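Uncharacterized protein (Shewanella amazonensis, PDB 2QVP) probably acts as a zinc-dependent hydrolase of the M14 metallocarboxypeptidase family, although its substrate is not established. Local coordinates at residues 169-181 / 199-212. Numbering follows the deposited sequence.
Sequences HEDVLMTDTYVYT and LGQYFPIAADGDVD
The backbone O of Thr177 accepts N-H of Ala206 at 2.7 Å and meets CA of Ile205 in a C-H...O contact. Thr177 N donates to Pro204 O at 2.8 Å, nearly straight (166°). These two bonds make a single beta bridge between Thr177 and Ile205. The Thr177 hydroxyl, anti to its own N (chi1 -163°), bonds to the backbone O of Glu245, the predicted proton donor/acceptor. Leu199 CD1 lies beside that hydroxyl and reaches Val179 CG1 at 3.5 Å. The bridge ties Thr177, just before strand 178-182 in the central mixed sheet of this M14-type fold, to the loop after helix 190-200. Asp176 crosses Pro204 at about a right angle, with OD1 3.4 Å from CB and CG of the ring. An alanine here lacks that carboxylate, which is likely to open a gap beside Pro204 CB and CG. Val211 CG1 sits 3.4 Å from Tyr178 CZ, and its CG2 meets Met174 CE. Tyr178 OH donates to Asp171 OD2 in the plane of the ring, a very short bond (2.4 Å). One water donates to Tyr178 OH and Asp212 OD2 and lies 2.5 Å from Tyr180 OH. A second lies between Asp171 OD2 and Asp212 OD1.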
ATOM      1  N   HIS A 169      -2.173   1.150  -4.532  1.00 13.01           N
ATOM      2  CA  HIS A 169      -3.453   0.938  -5.225  1.00 13.19           C
ATOM      3  C   HIS A 169      -3.278   0.784  -6.725  1.00 13.53           C
ATOM      4  O   HIS A 169      -2.172   0.945  -7.246  1.00 14.58           O
ATOM      5  CB  HIS A 169      -4.390   2.119  -4.943  1.00  9.19           C
ATOM      6  CG  HIS A 169      -5.062   2.041  -3.613  1.00 19.88           C
ATOM      7  ND1 HIS A 169      -4.360   2.011  -2.432  1.00 27.80           N
ATOM      8  CD2 HIS A 169      -6.370   1.990  -3.279  1.00 26.31           C
ATOM      9  CE1 HIS A 169      -5.210   1.925  -1.429  1.00 22.23           C
ATOM     10  NE2 HIS A 169      -6.434   1.914  -1.914  1.00 22.90           N
ATOM     11  N   GLU A 170      -4.389   0.419  -7.377  1.00 12.45           N
ATOM     12  CA  GLU A 170      -4.501   0.365  -8.801  1.00 13.25           C
ATOM     13  C   GLU A 170      -5.845   0.962  -9.174  1.00 14.22           C
ATOM     14  O   GLU A 170      -6.817   0.807  -8.429  1.00 15.01           O
ATOM     15  CB  GLU A 170      -4.469  -1.060  -9.323  1.00 12.19           C
ATOM     16  CG  GLU A 170      -3.326  -1.885  -8.868  1.00 13.76           C
ATOM     17  CD  GLU A 170      -2.938  -2.839  -9.934  1.00 18.98           C
ATOM     18  OE1 GLU A 170      -2.167  -2.377 -10.794  1.00 14.94           O
ATOM     19  OE2 GLU A 170      -3.368  -4.017  -9.907  1.00 11.94           O
ATOM     20  N   ASP A 171      -5.904   1.655 -10.304  1.00 13.42           N
ATOM     21  CA  ASP A 171      -7.168   2.227 -10.793  1.00 14.57           C
ATOM     22  C   ASP A 171      -7.482   1.270 -11.950  1.00 13.15           C
ATOM     23  O   ASP A 171      -6.912   1.395 -13.036  1.00 12.45           O
ATOM     24  CB  ASP A 171      -6.980   3.698 -11.163  1.00 12.82           C
ATOM     25  CG  ASP A 171      -8.289   4.446 -11.289  1.00 18.16           C
ATOM     26  OD1 ASP A 171      -9.329   3.826 -11.653  1.00 16.35           O
ATOM     27  OD2 ASP A 171      -8.251   5.686 -11.110  1.00 20.20           O
ATOM     28  N   VAL A 172      -8.387   0.321 -11.706  1.00 12.29           N
ATOM     29  CA  VAL A 172      -8.533  -0.869 -12.607  1.00 12.83           C
ATOM     30  C   VAL A 172      -8.854  -0.594 -14.088  1.00 13.35           C
ATOM     31  O   VAL A 172      -8.387  -1.331 -14.953  1.00 11.23           O
ATOM     32  CB  VAL A 172      -9.473  -1.944 -11.994  1.00 12.28           C
ATOM     33  CG1 VAL A 172     -10.954  -1.563 -12.191  1.00  9.63           C
ATOM     34  CG2 VAL A 172      -9.143  -3.323 -12.557  1.00 13.84           C
ATOM     35  N   LEU A 173      -9.645   0.447 -14.352  1.00 12.99           N
ATOM     36  CA  LEU A 173     -10.024   0.869 -15.706  1.00 15.13           C
ATOM     37  C   LEU A 173      -9.100   1.970 -16.306  1.00 17.85           C
ATOM     38  O   LEU A 173      -9.334   2.391 -17.445  1.00 18.56           O
ATOM     39  CB  LEU A 173     -11.487   1.376 -15.714  1.00 15.76           C
ATOM     40  CG  LEU A 173     -12.565   0.437 -15.145  1.00 17.60           C
ATOM     41  CD1 LEU A 173     -13.961   1.066 -15.227  1.00 14.08           C
ATOM     42  CD2 LEU A 173     -12.522  -0.904 -15.848  1.00 15.89           C
HETATM   43  N   MSE A 174      -8.090   2.453 -15.565  1.00 14.76           N
HETATM   44  CA  MSE A 174      -7.116   3.409 -16.117  1.00 14.74           C
HETATM   45  C   MSE A 174      -5.992   2.746 -16.918  1.00 14.74           C
HETATM   46  O   MSE A 174      -5.632   1.622 -16.645  1.00 14.40           O
HETATM   47  CB  MSE A 174      -6.472   4.246 -15.012  1.00 14.75           C
HETATM   48  CG  MSE A 174      -7.436   5.150 -14.304  1.00 14.18           C
HETATM   49 SE   MSE A 174      -8.007   6.677 -15.271  0.75 11.86          SE
HETATM   50  CE  MSE A 174      -6.467   7.887 -14.930  1.00  8.58           C
ATOM     51  N   THR A 175      -5.491   3.479 -17.916  1.00 15.20           N
ATOM     52  CA  THR A 175      -4.304   3.183 -18.738  1.00 15.98           C
ATOM     53  C   THR A 175      -3.097   4.034 -18.272  1.00 14.77           C
ATOM     54  O   THR A 175      -1.952   3.595 -18.359  1.00 12.89           O
ATOM     55  CB  THR A 175      -4.573   3.512 -20.231  1.00 18.99           C
ATOM     56  OG1 THR A 175      -5.456   2.530 -20.780  1.00 24.22           O
ATOM     57  CG2 THR A 175      -3.294   3.541 -21.060  1.00 26.30           C
ATOM     58  N   ASP A 176      -3.374   5.243 -17.756  1.00 15.64           N
ATOM     59  CA  ASP A 176      -2.359   6.167 -17.251  1.00 16.20           C
ATOM     60  C   ASP A 176      -2.260   6.097 -15.749  1.00 17.03           C
ATOM     61  O   ASP A 176      -3.218   5.695 -15.080  1.00 18.71           O
ATOM     62  CB  ASP A 176      -2.702   7.600 -17.646  1.00 16.49           C
ATOM     63  CG  ASP A 176      -2.812   7.783 -19.143  1.00 19.93           C
ATOM     64  OD1 ASP A 176      -2.135   7.059 -19.915  1.00 24.11           O
ATOM     65  OD2 ASP A 176      -3.581   8.669 -19.538  1.00 25.78           O
ATOM     66  N   THR A 177      -1.109   6.531 -15.238  1.00 14.92           N
ATOM     67  CA  THR A 177      -0.784   6.440 -13.812  1.00 12.61           C
ATOM     68  C   THR A 177      -0.750   7.825 -13.174  1.00 11.71           C
ATOM     69  O   THR A 177      -0.616   8.845 -13.849  1.00 13.49           O
ATOM     70  CB  THR A 177       0.545   5.629 -13.591  1.00 10.02           C
ATOM     71  OG1 THR A 177       0.653   5.194 -12.219  1.00  7.76           O
ATOM     72  CG2 THR A 177       1.753   6.429 -13.979  1.00  4.69           C
ATOM     73  N   TYR A 178      -0.910   7.836 -11.857  1.00 11.63           N
ATOM     74  CA  TYR A 178      -0.933   9.050 -11.068  1.00 10.64           C
ATOM     75  C   TYR A 178      -0.743   8.641  -9.606  1.00 10.53           C
ATOM     76  O   TYR A 178      -0.652   7.461  -9.284  1.00 14.31           O
ATOM     77  CB  TYR A 178      -2.251   9.824 -11.257  1.00  9.34           C
ATOM     78  CG  TYR A 178      -3.494   9.083 -10.806  1.00  7.17           C
ATOM     79  CD1 TYR A 178      -4.060   8.103 -11.604  1.00  9.43           C
ATOM     80  CD2 TYR A 178      -4.113   9.378  -9.580  1.00 16.34           C
ATOM     81  CE1 TYR A 178      -5.174   7.406 -11.201  1.00 14.14           C
ATOM     82  CE2 TYR A 178      -5.251   8.700  -9.171  1.00  9.85           C
ATOM     83  CZ  TYR A 178      -5.783   7.710 -10.002  1.00 16.43           C
ATOM     84  OH  TYR A 178      -6.903   6.987  -9.641  1.00 10.18           O
ATOM     85  N   VAL A 179      -0.629   9.636  -8.749  1.00 11.01           N
ATOM     86  CA  VAL A 179      -0.458   9.429  -7.322  1.00  9.15           C
ATOM     87  C   VAL A 179      -1.281  10.447  -6.535  1.00 11.33           C
ATOM     88  O   VAL A 179      -1.580  11.561  -7.024  1.00 10.81           O
ATOM     89  CB  VAL A 179       1.023   9.545  -6.900  1.00  7.90           C
ATOM     90  CG1 VAL A 179       1.830   8.370  -7.419  1.00  5.80           C
ATOM     91  CG2 VAL A 179       1.605  10.915  -7.368  1.00  2.00           C
ATOM     92  N   TYR A 180      -1.693  10.006  -5.345  1.00 11.31           N
ATOM     93  CA  TYR A 180      -2.312  10.833  -4.338  1.00 12.33           C
ATOM     94  C   TYR A 180      -1.153  11.050  -3.408  1.00 13.43           C
ATOM     95  O   TYR A 180      -0.537  10.066  -3.002  1.00 12.14           O
ATOM     96  CB  TYR A 180      -3.420  10.129  -3.545  1.00 14.04           C
ATOM     97  CG  TYR A 180      -4.745   9.955  -4.246  1.00 10.89           C
ATOM     98  CD1 TYR A 180      -4.991   8.826  -5.016  1.00  8.71           C
ATOM     99  CD2 TYR A 180      -5.739  10.929  -4.164  1.00 18.45           C
ATOM    100  CE1 TYR A 180      -6.194   8.670  -5.690  1.00 15.56           C
ATOM    101  CE2 TYR A 180      -6.964  10.770  -4.827  1.00 10.79           C
ATOM    102  CZ  TYR A 180      -7.173   9.650  -5.590  1.00 11.36           C
ATOM    103  OH  TYR A 180      -8.373   9.482  -6.216  1.00 17.31           O
ATOM    104  N   THR A 181      -0.825  12.292  -3.071  1.00 13.79           N
ATOM    105  CA  THR A 181       0.240  12.513  -2.091  1.00 13.18           C
ATOM    106  C   THR A 181      -0.169  13.503  -1.004  1.00 13.46           C
ATOM    107  O   THR A 181      -1.084  14.320  -1.168  1.00 11.99           O
ATOM    108  CB  THR A 181       1.554  12.992  -2.755  1.00 15.25           C
ATOM    109  OG1 THR A 181       1.326  14.253  -3.385  1.00  8.60           O
ATOM    110  CG2 THR A 181       2.069  11.973  -3.782  1.00  7.67           C
ATOM    111  N   LEU A 199       6.659   5.689 -11.193  1.00 13.57           N
ATOM    112  CA  LEU A 199       5.563   5.030 -11.929  1.00 13.18           C
ATOM    113  C   LEU A 199       5.577   5.393 -13.420  1.00 14.24           C
ATOM    114  O   LEU A 199       5.243   4.559 -14.272  1.00 10.36           O
ATOM    115  CB  LEU A 199       4.205   5.398 -11.325  1.00 13.16           C
ATOM    116  CG  LEU A 199       3.889   4.912  -9.897  1.00 13.91           C
ATOM    117  CD1 LEU A 199       2.569   5.554  -9.419  1.00 12.94           C
ATOM    118  CD2 LEU A 199       3.799   3.409  -9.805  1.00 11.63           C
ATOM    119  N   GLY A 200       5.958   6.649 -13.699  1.00 14.31           N
ATOM    120  CA  GLY A 200       6.109   7.208 -15.047  1.00 13.91           C
ATOM    121  C   GLY A 200       7.164   6.554 -15.920  1.00 14.80           C
ATOM    122  O   GLY A 200       7.183   6.764 -17.153  1.00 14.74           O
ATOM    123  N   GLN A 201       8.072   5.796 -15.300  1.00 14.84           N
ATOM    124  CA  GLN A 201       9.061   5.027 -16.043  1.00 13.19           C
ATOM    125  C   GLN A 201       8.374   3.845 -16.725  1.00 14.40           C
ATOM    126  O   GLN A 201       8.882   3.348 -17.734  1.00 16.10           O
ATOM    127  CB  GLN A 201      10.195   4.515 -15.140  1.00 13.79           C
ATOM    128  CG  GLN A 201      10.975   5.575 -14.348  1.00 17.25           C
ATOM    129  CD  GLN A 201      11.650   6.631 -15.215  1.00 25.77           C
ATOM    130  OE1 GLN A 201      12.330   6.297 -16.184  1.00 29.87           O
ATOM    131  NE2 GLN A 201      11.486   7.911 -14.849  1.00 28.60           N
ATOM    132  N   TYR A 202       7.246   3.388 -16.166  1.00 13.28           N
ATOM    133  CA  TYR A 202       6.472   2.271 -16.703  1.00 11.83           C
ATOM    134  C   TYR A 202       5.262   2.705 -17.542  1.00 12.17           C
ATOM    135  O   TYR A 202       4.974   2.063 -18.557  1.00 11.82           O
ATOM    136  CB  TYR A 202       6.042   1.330 -15.552  1.00 11.92           C
ATOM    137  CG  TYR A 202       7.231   0.715 -14.865  1.00 10.84           C
ATOM    138  CD1 TYR A 202       7.875   1.373 -13.816  1.00 10.74           C
ATOM    139  CD2 TYR A 202       7.753  -0.511 -15.296  1.00 14.42           C
ATOM    140  CE1 TYR A 202       9.003   0.837 -13.215  1.00 13.66           C
ATOM    141  CE2 TYR A 202       8.875  -1.071 -14.677  1.00  9.80           C
ATOM    142  CZ  TYR A 202       9.498  -0.383 -13.642  1.00 10.64           C
ATOM    143  OH  TYR A 202      10.598  -0.919 -13.016  1.00 17.17           O
ATOM    144  N   PHE A 203       4.565   3.784 -17.160  1.00 10.77           N
ATOM    145  CA  PHE A 203       3.332   4.177 -17.874  1.00 10.39           C
ATOM    146  C   PHE A 203       3.189   5.656 -18.120  1.00  9.47           C
ATOM    147  O   PHE A 203       3.806   6.447 -17.424  1.00 12.02           O
ATOM    148  CB  PHE A 203       2.113   3.787 -17.035  1.00 12.32           C
ATOM    149  CG  PHE A 203       2.213   2.455 -16.415  1.00 12.01           C
ATOM    150  CD1 PHE A 203       2.077   1.322 -17.190  1.00 12.29           C
ATOM    151  CD2 PHE A 203       2.433   2.324 -15.036  1.00 18.01           C
ATOM    152  CE1 PHE A 203       2.180   0.053 -16.613  1.00 17.93           C
ATOM    153  CE2 PHE A 203       2.536   1.066 -14.451  1.00 16.26           C
ATOM    154  CZ  PHE A 203       2.399  -0.066 -15.239  1.00 12.62           C
ATOM    155  N   PRO A 204       2.306   6.045 -19.057  1.00  9.05           N
ATOM    156  CA  PRO A 204       2.100   7.487 -19.205  1.00 10.80           C
ATOM    157  C   PRO A 204       1.426   8.092 -17.958  1.00 11.50           C
ATOM    158  O   PRO A 204       0.632   7.410 -17.282  1.00  9.01           O
ATOM    159  CB  PRO A 204       1.183   7.605 -20.428  1.00 11.60           C
ATOM    160  CG  PRO A 204       1.012   6.224 -20.980  1.00  8.34           C
ATOM    161  CD  PRO A 204       1.452   5.254 -19.966  1.00  9.18           C
ATOM    162  N   ILE A 205       1.782   9.335 -17.644  1.00 13.65           N
ATOM    163  CA  ILE A 205       1.239  10.042 -16.485  1.00 14.85           C
ATOM    164  C   ILE A 205      -0.144  10.555 -16.884  1.00 15.40           C
ATOM    165  O   ILE A 205      -0.328  10.982 -18.032  1.00 14.53           O
ATOM    166  CB  ILE A 205       2.165  11.218 -16.023  1.00 16.62           C
ATOM    167  CG1 ILE A 205       3.591  10.732 -15.675  1.00 11.46           C
ATOM    168  CG2 ILE A 205       1.561  11.945 -14.868  1.00 11.62           C
ATOM    169  CD1 ILE A 205       3.665   9.642 -14.624  1.00 18.19           C
ATOM    170  N   ALA A 206      -1.106  10.483 -15.959  1.00 15.61           N
ATOM    171  CA  ALA A 206      -2.487  10.930 -16.208  1.00 16.25           C
ATOM    172  C   ALA A 206      -2.551  12.447 -16.502  1.00 16.86           C
ATOM    173  O   ALA A 206      -1.919  13.251 -15.800  1.00 18.48           O
ATOM    174  CB  ALA A 206      -3.416  10.550 -15.015  1.00 17.47           C
ATOM    175  N   ALA A 207      -3.284  12.823 -17.557  1.00 15.32           N
ATOM    176  CA  ALA A 207      -3.424  14.224 -17.960  1.00 13.93           C
ATOM    177  C   ALA A 207      -4.242  14.990 -16.915  1.00 12.90           C
ATOM    178  O   ALA A 207      -5.031  14.392 -16.165  1.00 10.31           O
ATOM    179  CB  ALA A 207      -4.063  14.342 -19.382  1.00 12.52           C
ATOM    180  N   ASP A 208      -4.004  16.296 -16.840  1.00 12.39           N
ATOM    181  CA  ASP A 208      -4.714  17.150 -15.901  1.00 16.31           C
ATOM    182  C   ASP A 208      -6.215  17.075 -16.113  1.00 16.89           C
ATOM    183  O   ASP A 208      -6.680  17.105 -17.244  1.00 15.13           O
ATOM    184  CB  ASP A 208      -4.254  18.611 -15.979  1.00 16.45           C
ATOM    185  CG  ASP A 208      -2.870  18.829 -15.402  1.00 18.87           C
ATOM    186  OD1 ASP A 208      -2.152  17.848 -15.141  1.00 20.17           O
ATOM    187  OD2 ASP A 208      -2.485  20.002 -15.220  1.00 27.16           O
ATOM    188  N   GLY A 209      -6.942  16.943 -15.003  1.00 19.95           N
ATOM    189  CA  GLY A 209      -8.395  16.812 -15.012  1.00 21.27           C
ATOM    190  C   GLY A 209      -8.865  16.140 -13.736  1.00 21.59           C
ATOM    191  O   GLY A 209      -8.114  16.046 -12.785  1.00 19.37           O
ATOM    192  N   ASP A 210     -10.125  15.706 -13.739  1.00 25.34           N
ATOM    193  CA  ASP A 210     -10.758  15.010 -12.616  1.00 28.46           C
ATOM    194  C   ASP A 210     -10.678  13.501 -12.776  1.00 28.99           C
ATOM    195  O   ASP A 210     -11.196  12.941 -13.765  1.00 26.33           O
ATOM    196  CB  ASP A 210     -12.245  15.381 -12.443  1.00 30.52           C
ATOM    197  CG  ASP A 210     -12.455  16.618 -11.594  1.00 39.02           C
ATOM    198  OD1 ASP A 210     -11.638  17.560 -11.663  1.00 47.27           O
ATOM    199  OD2 ASP A 210     -13.462  16.643 -10.849  1.00 51.28           O
ATOM    200  N   VAL A 211     -10.006  12.869 -11.816  1.00 29.85           N
ATOM    201  CA  VAL A 211      -9.936  11.427 -11.694  1.00 32.55           C
ATOM    202  C   VAL A 211     -10.702  11.185 -10.400  1.00 34.02           C
ATOM    203  O   VAL A 211     -10.344  11.768  -9.362  1.00 33.07           O
ATOM    204  CB  VAL A 211      -8.491  10.908 -11.607  1.00 32.37           C
ATOM    205  CG1 VAL A 211      -8.474   9.405 -11.311  1.00 30.04           C
ATOM    206  CG2 VAL A 211      -7.746  11.227 -12.901  1.00 30.49           C
ATOM    207  N   ASP A 212     -11.778  10.391 -10.479  1.00 35.69           N
ATOM    208  CA  ASP A 212     -12.658  10.072  -9.326  1.00 36.76           C
ATOM    209  C   ASP A 212     -13.088  11.316  -8.524  1.00 36.42           C
ATOM    210  O   ASP A 212     -13.119  11.308  -7.292  1.00 37.66           O
ATOM    211  CB  ASP A 212     -12.000   8.995  -8.432  1.00 37.13           C
ATOM    212  CG  ASP A 212     -11.815   7.671  -9.160  1.00 44.08           C
ATOM    213  OD1 ASP A 212     -12.333   7.537 -10.296  1.00 50.58           O
ATOM    214  OD2 ASP A 212     -11.165   6.757  -8.604  1.00 46.08           O
TER
HETATM  215  O   HOH W   1     -10.763   6.486 -12.299  1.00 24.80           O
HETATM  216  O   HOH W   2      -8.567   7.561  -7.777  1.00 37.63           O